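Local coordinates for protein RNA-dependent RNA polymerase (Taggert virus, PDB 6DX3) that probably acts as a viral OTU-type cysteine protease domain with deubiquitinase activity, carried within the nairovirus RNA polymerase protein, at residues A[14-19]-A[76-81]; A[71-76]-A[105-110]; A[116-121]-A[131-136]. One frame throughout, in Å; residues are numbered along the deposited sequence.

The three contacts lie on neighbouring parts of an OTU-like cysteine protease domain and meet around the carboxylate of Glu-78. Contact 1 (14-19 with 76-81) shares Thr-76 with contact 2 (71-76 with 105-110), their centres about 10 Å apart, and Glu-78 OE2 lies 2.8 Å from Asn-106 ND2 of contact 2. The same oxygen is 2.7 Å from Tyr-133 OH of contact 3 (116-121 with 131-136), whose centre is about 12 Å from that of contact 1. Contacts 2 and 3, about 15 Å apart between centres, pack Val-105 against Val-116 and Ile-118. None of the three includes helix 40-49, where the family's nucleophilic cysteine would be expected.

Contact 1: residues A[14-19]-A[76-81]; sequences NGYYYS and TEETKT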
loop_
_atom_site.group_PDB
_atom_site.type_symbol
_atom_site.label_atom_id
_atom_site.label_comp_id
_atom_site.label_asym_id
_atom_site.label_seq_id
_atom_site.Cartn_x
_atom_site.Cartn_y
_atom_site.Cartn_z
ATOM N N ASN A 14 -16.476 2.090 2.346
ATOM C CA ASN A 14 -15.322 1.941 3.228
ATOM C C ASN A 14 -14.296 3.053 3.053
ATOM O O ASN A 14 -13.427 3.209 3.915
ATOM C CB ASN A 14 -14.654 0.587 2.992
ATOM C CG ASN A 14 -15.011 -0.429 4.054
ATOM O OD1 ASN A 14 -14.429 -0.442 5.138
ATOM N ND2 ASN A 14 -15.975 -1.294 3.745
ATOM N N GLY A 15 -14.357 3.806 1.965
ATOM C CA GLY A 15 -13.507 4.959 1.778
ATOM C C GLY A 15 -12.388 4.837 0.754
ATOM O O GLY A 15 -11.427 5.615 0.826
ATOM N N TYR A 16 -12.479 3.902 -0.187
ATOM C CA TYR A 16 -11.468 3.753 -1.225
ATOM C C TYR A 16 -12.122 3.147 -2.457
ATOM O O TYR A 16 -13.304 2.795 -2.448
ATOM C CB TYR A 16 -10.288 2.903 -0.736
ATOM C CG TYR A 16 -10.684 1.551 -0.183
ATOM C CD1 TYR A 16 -10.700 0.425 -0.993
ATOM C CD2 TYR A 16 -11.037 1.404 1.154
ATOM C CE1 TYR A 16 -11.058 -0.812 -0.489
ATOM C CE2 TYR A 16 -11.396 0.174 1.666
ATOM C CZ TYR A 16 -11.408 -0.929 0.842
ATOM O OH TYR A 16 -11.766 -2.154 1.355
ATOM N N TYR A 17 -11.340 3.025 -3.524
ATOM C CA TYR A 17 -11.826 2.502 -4.792
ATOM C C TYR A 17 -11.448 1.036 -4.946
ATOM O O TYR A 17 -10.419 0.583 -4.439
ATOM C CB TYR A 17 -11.261 3.309 -5.963
ATOM C CG TYR A 17 -11.755 4.732 -6.008
ATOM C CD1 TYR A 17 -11.076 5.744 -5.341
ATOM C CD2 TYR A 17 -12.903 5.066 -6.711
ATOM C CE1 TYR A 17 -11.526 7.048 -5.379
ATOM C CE2 TYR A 17 -13.361 6.369 -6.755
ATOM C CZ TYR A 17 -12.669 7.355 -6.088
ATOM O OH TYR A 17 -13.125 8.650 -6.130
ATOM N N TYR A 18 -12.296 0.298 -5.664
ATOM C CA TYR A 18 -12.096 -1.118 -5.939
ATOM C C TYR A 18 -12.395 -1.379 -7.406
ATOM O O TYR A 18 -13.350 -0.826 -7.958
ATOM C CB TYR A 18 -13.002 -1.993 -5.059
ATOM C CG TYR A 18 -13.034 -3.465 -5.433
ATOM C CD1 TYR A 18 -12.205 -4.379 -4.797
ATOM C CD2 TYR A 18 -13.909 -3.945 -6.402
ATOM C CE1 TYR A 18 -12.237 -5.723 -5.124
ATOM C CE2 TYR A 18 -13.945 -5.288 -6.740
ATOM C CZ TYR A 18 -13.107 -6.173 -6.094
ATOM O OH TYR A 18 -13.138 -7.512 -6.418
ATOM N N SER A 19 -11.590 -2.242 -8.029
ATOM C CA SER A 19 -11.801 -2.583 -9.422
ATOM C C SER A 19 -11.289 -3.986 -9.713
ATOM O O SER A 19 -10.151 -4.306 -9.338
ATOM C CB SER A 19 -11.101 -1.582 -10.343
ATOM O OG SER A 19 -11.032 -2.077 -11.669
ATOM N N THR A 76 -12.046 7.541 9.517
ATOM C CA THR A 76 -11.642 6.540 8.537
ATOM C C THR A 76 -12.596 5.358 8.657
ATOM O O THR A 76 -12.562 4.626 9.655
ATOM C CB THR A 76 -10.189 6.116 8.753
ATOM O OG1 THR A 76 -9.344 7.277 8.730
ATOM C CG2 THR A 76 -9.740 5.154 7.658
ATOM N N GLU A 77 -13.447 5.173 7.641
ATOM C CA GLU A 77 -14.479 4.141 7.716
ATOM C C GLU A 77 -13.885 2.741 7.768
ATOM O O GLU A 77 -14.492 1.834 8.347
ATOM C CB GLU A 77 -15.440 4.255 6.529
ATOM C CG GLU A 77 -16.146 5.594 6.427
ATOM C CD GLU A 77 -16.951 5.926 7.668
ATOM O OE1 GLU A 77 -17.813 5.113 8.064
ATOM O OE2 GLU A 77 -16.714 7.001 8.261
ATOM N N GLU A 78 -12.711 2.540 7.167
ATOM C CA GLU A 78 -12.103 1.214 7.162
ATOM C C GLU A 78 -11.821 0.704 8.571
ATOM O O GLU A 78 -11.750 -0.513 8.776
ATOM C CB GLU A 78 -10.814 1.226 6.330
ATOM C CG GLU A 78 -10.155 -0.140 6.212
ATOM C CD GLU A 78 -9.269 -0.283 4.989
ATOM O OE1 GLU A 78 -8.917 -1.434 4.664
ATOM O OE2 GLU A 78 -8.922 0.740 4.358
ATOM N N THR A 79 -11.687 1.597 9.557
ATOM C CA THR A 79 -11.458 1.138 10.921
ATOM C C THR A 79 -12.652 0.385 11.493
ATOM O O THR A 79 -12.480 -0.400 12.431
ATOM C CB THR A 79 -11.121 2.314 11.842
ATOM O OG1 THR A 79 -12.300 3.091 12.079
ATOM C CG2 THR A 79 -10.037 3.199 11.230
ATOM N N LYS A 80 -13.851 0.581 10.942
ATOM C CA LYS A 80 -15.054 0.080 11.598
ATOM C C LYS A 80 -15.198 -1.434 11.503
ATOM O O LYS A 80 -15.994 -2.014 12.252
ATOM C CB LYS A 80 -16.287 0.771 11.015
ATOM C CG LYS A 80 -16.444 2.219 11.470
ATOM C CD LYS A 80 -17.437 2.970 10.600
ATOM C CE LYS A 80 -17.823 4.305 11.217
ATOM N NZ LYS A 80 -18.686 5.109 10.302
ATOM N N THR A 81 -14.445 -2.095 10.624
ATOM C CA THR A 81 -14.503 -3.545 10.494
ATOM C C THR A 81 -13.251 -4.228 11.043
ATOM O O THR A 81 -12.962 -5.372 10.677
ATOM C CB THR A 81 -14.727 -3.942 9.035
ATOM O OG1 THR A 81 -13.812 -3.231 8.197
ATOM C CG2 THR A 81 -16.151 -3.615 8.609
HETATM O O HOH W 1 -15.114 -0.642 7.434
#
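Asn-14 and Glu-77 bring the two backbones closest, with Asn-14 CA 5.1 Å from Glu-77 CA. Here the loop leading into strand 17-24 of the OTU-fold sheet meets the 3-10 turn 77-80 between helices 57-72 and 86-93. The two segments share no direct hydrogen bond: Asn-14 O lies 3.4 Å from Glu-78 N, but at a poor angle, and the same oxygen rests 3.5 Å from Glu-77 CB. A water modelled between the segments donates to Glu-77 O at 2.7 Å and accepts from Thr-81 OG1 at 3.0 Å; whether it also bridges to Asn-14 OD1 is doubtful, the modelled distance being too short. The turn is braced internally by Thr-79, whose OG1 and backbone N both donate to Thr-76 O, the hydroxyl approaching almost in line with the carbonyl bond.

Tyr-16 supplies the aromatic part of the contact. Its CG stands between the backbone N and the carbonyl carbon (chi1 54°), and the CD2-CE2 side of the ring is the part that meets Glu-78. Glu-78 reaches across with CG opposite its own backbone N (chi1 -177°), and the two side chains cross at about a right angle. Ring and carboxylate planes are 27° apart. Tyr-133 OH and Asn-106 ND2 both hydrogen-bond to Glu-78 OE2, and that oxygen lies obliquely against the ring, 3.7 Å from Tyr-16 CE2.

Contact 2: residues A[71-76]-A[105-110]; sequences LFWDTT and VNFFSQ
Gln-110 and Thr-76 form the polar link of this contact: Gln-110 NE2 donates to Thr-76 OG1 at 3.0 Å with an N-H...O angle of 164°, and the hydroxyl oxygen lies close to the plane of the amide. The other N-H of this amide goes to Asn-106 OD1, one helical turn back, along a more bent path. Both hydrogens are therefore used, which fixes the rotation of the amide. Thr-76 OG1 points beside its backbone N (chi1 -55°), where it accepts from the glutamine and can hand its own proton to Phe-72 O, although the modelled length of that second bond is doubtfully short.

These bonds tie the C-terminal end of helix 57-72 and the turn after it to helix 102-112, two helices packed together on one side of the OTU-like domain.

Ring contacts complete the join. Gln-110 CB sits over one face of the Phe-72 ring, 4.1 Å from its centroid and 16° off the normal, a CH-pi contact; Leu-71 CB covers the opposite face. Gln-110 OE1 comes within 3.3 Å of Phe-72 CD1. Phe-107 pushes its ring between the residues of the turn: Phe-72 O meets its edge in plane, and Phe-107 CZ lies 3.8 Å from Trp-73 CE3. Thr-76 CG2 packs against the Asn-106 amide, 3.7 Å from ND2, which has its hydrogen bond with Glu-78 OE2.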
loop_
_atom_site.group_PDB
_atom_site.type_symbol
_atom_site.label_atom_id
_atom_site.label_comp_id
_atom_site.label_asym_id
_atom_site.label_seq_id
_atom_site.Cartn_x
_atom_site.Cartn_y
_atom_site.Cartn_z
ATOM N N LEU A 71 -4.436 10.644 13.961
ATOM C CA LEU A 71 -5.054 11.841 13.397
ATOM C C LEU A 71 -6.389 11.537 12.729
ATOM O O LEU A 71 -7.310 12.361 12.773
ATOM C CB LEU A 71 -4.112 12.494 12.385
ATOM C CG LEU A 71 -2.867 13.246 12.865
ATOM C CD1 LEU A 71 -1.889 13.406 11.715
ATOM C CD2 LEU A 71 -3.236 14.603 13.431
ATOM N N PHE A 72 -6.515 10.368 12.100
ATOM C CA PHE A 72 -7.621 10.099 11.189
ATOM C C PHE A 72 -8.486 8.920 11.620
ATOM O O PHE A 72 -9.364 8.507 10.852
ATOM C CB PHE A 72 -7.089 9.850 9.774
ATOM C CG PHE A 72 -6.346 11.021 9.183
ATOM C CD1 PHE A 72 -7.031 12.146 8.749
ATOM C CD2 PHE A 72 -4.969 10.987 9.044
ATOM C CE1 PHE A 72 -6.357 13.216 8.198
ATOM C CE2 PHE A 72 -4.287 12.056 8.496
ATOM C CZ PHE A 72 -4.981 13.173 8.073
ATOM N N TRP A 73 -8.275 8.376 12.821
ATOM C CA TRP A 73 -9.013 7.187 13.237
ATOM C C TRP A 73 -10.518 7.423 13.208
ATOM O O TRP A 73 -11.275 6.614 12.659
ATOM C CB TRP A 73 -8.573 6.751 14.635
ATOM C CG TRP A 73 -9.282 5.515 15.118
ATOM C CD1 TRP A 73 -10.441 5.460 15.840
ATOM C CD2 TRP A 73 -8.878 4.156 14.904
ATOM N NE1 TRP A 73 -10.779 4.154 16.092
ATOM C CE2 TRP A 73 -9.836 3.334 15.529
ATOM C CE3 TRP A 73 -7.797 3.556 14.250
ATOM C CZ2 TRP A 73 -9.748 1.945 15.517
ATOM C CZ3 TRP A 73 -7.710 2.177 14.240
ATOM C CH2 TRP A 73 -8.683 1.386 14.869
ATOM N N ASP A 74 -10.973 8.537 13.788
ATOM C CA ASP A 74 -12.402 8.777 13.956
ATOM C C ASP A 74 -13.111 9.140 12.659
ATOM O O ASP A 74 -14.338 9.270 12.667
ATOM C CB ASP A 74 -12.631 9.889 14.981
ATOM C CG ASP A 74 -12.027 9.571 16.330
ATOM O OD1 ASP A 74 -12.106 8.398 16.754
ATOM O OD2 ASP A 74 -11.471 10.492 16.962
ATOM N N THR A 75 -12.382 9.324 11.561
ATOM C CA THR A 75 -12.981 9.679 10.280
ATOM C C THR A 75 -12.627 8.690 9.176
ATOM O O THR A 75 -12.870 8.981 7.998
ATOM C CB THR A 75 -12.553 11.088 9.857
ATOM O OG1 THR A 75 -11.133 11.117 9.666
ATOM C CG2 THR A 75 -12.943 12.119 10.913
ATOM N N THR A 76 -12.046 7.541 9.517
ATOM C CA THR A 76 -11.642 6.540 8.537
ATOM C C THR A 76 -12.596 5.358 8.657
ATOM O O THR A 76 -12.562 4.626 9.655
ATOM C CB THR A 76 -10.189 6.116 8.753
ATOM O OG1 THR A 76 -9.344 7.277 8.730
ATOM C CG2 THR A 76 -9.740 5.154 7.658
ATOM N N VAL A 105 -2.002 1.260 4.773
ATOM C CA VAL A 105 -1.902 2.030 3.537
ATOM C C VAL A 105 -2.912 3.167 3.550
ATOM O O VAL A 105 -2.606 4.297 3.149
ATOM C CB VAL A 105 -2.106 1.118 2.313
ATOM C CG1 VAL A 105 -2.098 1.951 1.044
ATOM C CG2 VAL A 105 -1.052 0.032 2.261
ATOM N N ASN A 106 -4.134 2.878 4.003
ATOM C CA ASN A 106 -5.170 3.899 4.122
ATOM C C ASN A 106 -4.665 5.101 4.910
ATOM O O ASN A 106 -4.749 6.244 4.446
ATOM C CB ASN A 106 -6.408 3.287 4.788
ATOM C CG ASN A 106 -7.652 4.146 4.633
ATOM O OD1 ASN A 106 -7.581 5.377 4.627
ATOM N ND2 ASN A 106 -8.807 3.494 4.520
ATOM N N PHE A 107 -4.108 4.854 6.098
ATOM C CA PHE A 107 -3.658 5.956 6.947
ATOM C C PHE A 107 -2.472 6.693 6.335
ATOM O O PHE A 107 -2.412 7.926 6.386
ATOM C CB PHE A 107 -3.310 5.431 8.340
ATOM C CG PHE A 107 -4.511 5.206 9.211
ATOM C CD1 PHE A 107 -5.524 6.148 9.269
ATOM C CD2 PHE A 107 -4.633 4.046 9.961
ATOM C CE1 PHE A 107 -6.636 5.945 10.067
ATOM C CE2 PHE A 107 -5.744 3.835 10.761
ATOM C CZ PHE A 107 -6.745 4.784 10.814
ATOM N N PHE A 108 -1.517 5.962 5.753
ATOM C CA PHE A 108 -0.350 6.625 5.176
ATOM C C PHE A 108 -0.736 7.494 3.987
ATOM O O PHE A 108 -0.205 8.600 3.820
ATOM C CB PHE A 108 0.699 5.595 4.762
ATOM C CG PHE A 108 1.910 6.200 4.108
ATOM C CD1 PHE A 108 2.882 6.830 4.869
ATOM C CD2 PHE A 108 2.076 6.141 2.733
ATOM C CE1 PHE A 108 3.996 7.390 4.269
ATOM C CE2 PHE A 108 3.189 6.699 2.129
ATOM C CZ PHE A 108 4.149 7.322 2.896
ATOM N N SER A 109 -1.655 7.009 3.148
ATOM C CA SER A 109 -2.105 7.789 2.000
ATOM C C SER A 109 -2.757 9.092 2.443
ATOM O O SER A 109 -2.587 10.132 1.795
ATOM C CB SER A 109 -3.076 6.963 1.157
ATOM O OG SER A 109 -4.211 6.592 1.922
ATOM N N GLN A 110 -3.510 9.053 3.545
ATOM C CA GLN A 110 -4.099 10.272 4.091
ATOM C C GLN A 110 -3.029 11.214 4.625
ATOM O O GLN A 110 -3.108 12.430 4.416
ATOM C CB GLN A 110 -5.093 9.928 5.202
ATOM C CG GLN A 110 -6.310 9.138 4.749
ATOM C CD GLN A 110 -7.371 9.056 5.827
ATOM O OE1 GLN A 110 -7.899 10.076 6.272
ATOM N NE2 GLN A 110 -7.687 7.843 6.258
#

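Contact 3: residues A[116-121]-A[131-136]; sequences VYIWHE and VRYGED
Val-116 and Tyr-133 form a hydrogen-bonded antiparallel pair in the beta hairpin of strands 116-121 and 126-133, central strands of the mixed OTU-fold sheet. The short strand axes run at 162°, 4.9 Å apart at their closest. Two pairs of backbone bonds set the register: Val-116 N to Tyr-133 O and Tyr-133 N to Val-116 O, both 3.0 Å, then Ile-118 N to Val-131 O with the reverse bond, Val-131 N to Ile-118 O, somewhat longer. Tyr-117 and Arg-132 lie between them as the non-hydrogen-bonded pair.

Apolar packing occupies the face carrying Val-116, Ile-118, Val-131 and Tyr-133, where Val-105 of helix 102-112 packs on Val-116 and Ile-118, and Asn-106 and Ser-109 on Tyr-133. Ile-118 CB rests 3.7 Å from Val-131 CG2. Ile-118 CD1, at the end of an extended branch (chi2 180°), touches the edge of the Tyr-133 ring 3.8 Å from CE2.

On the other face, Tyr-117 and Arg-132 run side by side in the same direction. Arg-132 CG sits over one face of the Tyr-117 ring, 4.0 Å from its centroid and 20° off the normal, a CH-pi contact. A bend at chi3 turns the guanidinium toward the following loop, where NE donates to Gly-134 O and NH2 forms a long salt bridge with Glu-135 OE1. Tyr-17 and Trp-9 add cation-pi contacts to this group. The tyrosine itself reaches that loop with its hydroxyl: Tyr-117 OH donates to Asp-136 O at 2.7 Å, in the carbonyl plane.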
loop_
_atom_site.group_PDB
_atom_site.type_symbol
_atom_site.label_atom_id
_atom_site.label_comp_id
_atom_site.label_asym_id
_atom_site.label_seq_id
_atom_site.Cartn_x
_atom_site.Cartn_y
_atom_site.Cartn_z
ATOM N N VAL A 116 -2.115 5.395 -3.545
ATOM C CA VAL A 116 -1.500 4.073 -3.515
ATOM C C VAL A 116 -2.446 3.073 -4.160
ATOM O O VAL A 116 -3.617 2.979 -3.775
ATOM C CB VAL A 116 -1.151 3.628 -2.082
ATOM C CG1 VAL A 116 -0.538 2.233 -2.102
ATOM C CG2 VAL A 116 -0.198 4.622 -1.429
ATOM N N TYR A 117 -1.938 2.332 -5.141
ATOM C CA TYR A 117 -2.634 1.193 -5.722
ATOM C C TYR A 117 -2.101 -0.075 -5.071
ATOM O O TYR A 117 -0.884 -0.245 -4.947
ATOM C CB TYR A 117 -2.421 1.118 -7.236
ATOM C CG TYR A 117 -3.096 2.198 -8.057
ATOM C CD1 TYR A 117 -3.923 1.865 -9.121
ATOM C CD2 TYR A 117 -2.884 3.545 -7.791
ATOM C CE1 TYR A 117 -4.533 2.840 -9.884
ATOM C CE2 TYR A 117 -3.490 4.527 -8.547
ATOM C CZ TYR A 117 -4.313 4.168 -9.594
ATOM O OH TYR A 117 -4.922 5.139 -10.355
ATOM N N ILE A 118 -3.004 -0.960 -4.659
ATOM C CA ILE A 118 -2.639 -2.257 -4.096
ATOM C C ILE A 118 -3.170 -3.326 -5.038
ATOM O O ILE A 118 -4.385 -3.559 -5.107
ATOM C CB ILE A 118 -3.185 -2.457 -2.677
ATOM C CG1 ILE A 118 -2.866 -1.248 -1.795
ATOM C CG2 ILE A 118 -2.603 -3.724 -2.065
ATOM C CD1 ILE A 118 -3.380 -1.394 -0.368
ATOM N N TRP A 119 -2.264 -3.976 -5.763
ATOM C CA TRP A 119 -2.634 -5.009 -6.721
ATOM C C TRP A 119 -2.573 -6.373 -6.046
ATOM O O TRP A 119 -1.549 -6.738 -5.461
ATOM C CB TRP A 119 -1.708 -4.972 -7.939
ATOM C CG TRP A 119 -1.639 -3.621 -8.596
ATOM C CD1 TRP A 119 -0.937 -2.532 -8.163
ATOM C CD2 TRP A 119 -2.295 -3.221 -9.806
ATOM N NE1 TRP A 119 -1.119 -1.478 -9.028
ATOM C CE2 TRP A 119 -1.945 -1.876 -10.046
ATOM C CE3 TRP A 119 -3.145 -3.869 -10.709
ATOM C CZ2 TRP A 119 -2.415 -1.167 -11.151
ATOM C CZ3 TRP A 119 -3.610 -3.163 -11.806
ATOM C CH2 TRP A 119 -3.246 -1.827 -12.016
ATOM N N HIS A 120 -3.668 -7.122 -6.126
ATOM C CA HIS A 120 -3.763 -8.411 -5.455
ATOM C C HIS A 120 -3.381 -9.529 -6.417
ATOM O O HIS A 120 -4.041 -9.726 -7.442
ATOM C CB HIS A 120 -5.166 -8.649 -4.908
ATOM C CG HIS A 120 -5.396 -10.057 -4.456
ATOM N ND1 HIS A 120 -6.009 -11.002 -5.252
ATOM C CD2 HIS A 120 -5.079 -10.688 -3.301
ATOM C CE1 HIS A 120 -6.067 -12.151 -4.602
ATOM N NE2 HIS A 120 -5.509 -11.987 -3.416
ATOM N N GLU A 121 -2.330 -10.267 -6.068
ATOM C CA GLU A 121 -1.896 -11.412 -6.852
ATOM C C GLU A 121 -2.743 -12.631 -6.511
ATOM O O GLU A 121 -2.849 -13.018 -5.343
ATOM C CB GLU A 121 -0.420 -11.706 -6.585
ATOM C CG GLU A 121 0.144 -12.881 -7.365
ATOM C CD GLU A 121 1.543 -13.247 -6.917
ATOM O OE1 GLU A 121 1.802 -13.198 -5.698
ATOM O OE2 GLU A 121 2.391 -13.562 -7.781
ATOM N N VAL A 131 -7.210 -2.208 -5.458
ATOM C CA VAL A 131 -7.857 -1.165 -4.673
ATOM C C VAL A 131 -6.984 0.079 -4.720
ATOM O O VAL A 131 -5.752 -0.002 -4.798
ATOM C CB VAL A 131 -8.130 -1.595 -3.213
ATOM C CG1 VAL A 131 -8.977 -2.863 -3.179
ATOM C CG2 VAL A 131 -6.833 -1.789 -2.453
ATOM N N ARG A 132 -7.632 1.241 -4.686
ATOM C CA ARG A 132 -6.942 2.518 -4.810
ATOM C C ARG A 132 -7.322 3.409 -3.642
ATOM O O ARG A 132 -8.506 3.693 -3.431
ATOM C CB ARG A 132 -7.278 3.209 -6.135
ATOM C CG ARG A 132 -6.494 4.498 -6.359
ATOM C CD ARG A 132 -6.910 5.191 -7.642
ATOM N NE ARG A 132 -8.195 5.865 -7.500
ATOM C CZ ARG A 132 -9.004 6.148 -8.514
ATOM N NH1 ARG A 132 -8.659 5.815 -9.750
ATOM N NH2 ARG A 132 -10.156 6.763 -8.292
ATOM N N TYR A 133 -6.319 3.843 -2.886
ATOM C CA TYR A 133 -6.476 4.870 -1.860
ATOM C C TYR A 133 -5.986 6.177 -2.472
ATOM O O TYR A 133 -4.783 6.433 -2.525
ATOM C CB TYR A 133 -5.700 4.504 -0.599
ATOM C CG TYR A 133 -6.240 3.280 0.106
ATOM C CD1 TYR A 133 -7.250 3.390 1.053
ATOM C CD2 TYR A 133 -5.741 2.015 -0.177
ATOM C CE1 TYR A 133 -7.746 2.276 1.698
ATOM C CE2 TYR A 133 -6.235 0.894 0.462
ATOM C CZ TYR A 133 -7.235 1.030 1.401
ATOM O OH TYR A 133 -7.731 -0.083 2.046
ATOM N N GLY A 134 -6.915 6.993 -2.948
ATOM C CA GLY A 134 -6.598 8.231 -3.631
ATOM C C GLY A 134 -7.239 8.290 -5.004
ATOM O O GLY A 134 -7.967 7.393 -5.424
ATOM N N GLU A 135 -6.939 9.382 -5.710
ATOM C CA GLU A 135 -7.537 9.657 -7.008
ATOM C C GLU A 135 -6.542 9.711 -8.158
ATOM O O GLU A 135 -6.969 9.707 -9.317
ATOM C CB GLU A 135 -8.304 10.989 -6.975
ATOM C CG GLU A 135 -9.207 11.168 -5.771
ATOM C CD GLU A 135 -10.481 10.364 -5.884
ATOM O OE1 GLU A 135 -10.804 9.921 -7.005
ATOM O OE2 GLU A 135 -11.164 10.178 -4.854
ATOM N N ASP A 136 -5.242 9.758 -7.881
ATOM C CA ASP A 136 -4.270 10.043 -8.923
ATOM C C ASP A 136 -4.195 8.901 -9.935
ATOM O O ASP A 136 -4.498 7.748 -9.611
ATOM C CB ASP A 136 -2.892 10.284 -8.314
ATOM C CG ASP A 136 -2.805 11.606 -7.582
ATOM O OD1 ASP A 136 -3.579 12.525 -7.924
ATOM O OD2 ASP A 136 -1.962 11.728 -6.670
#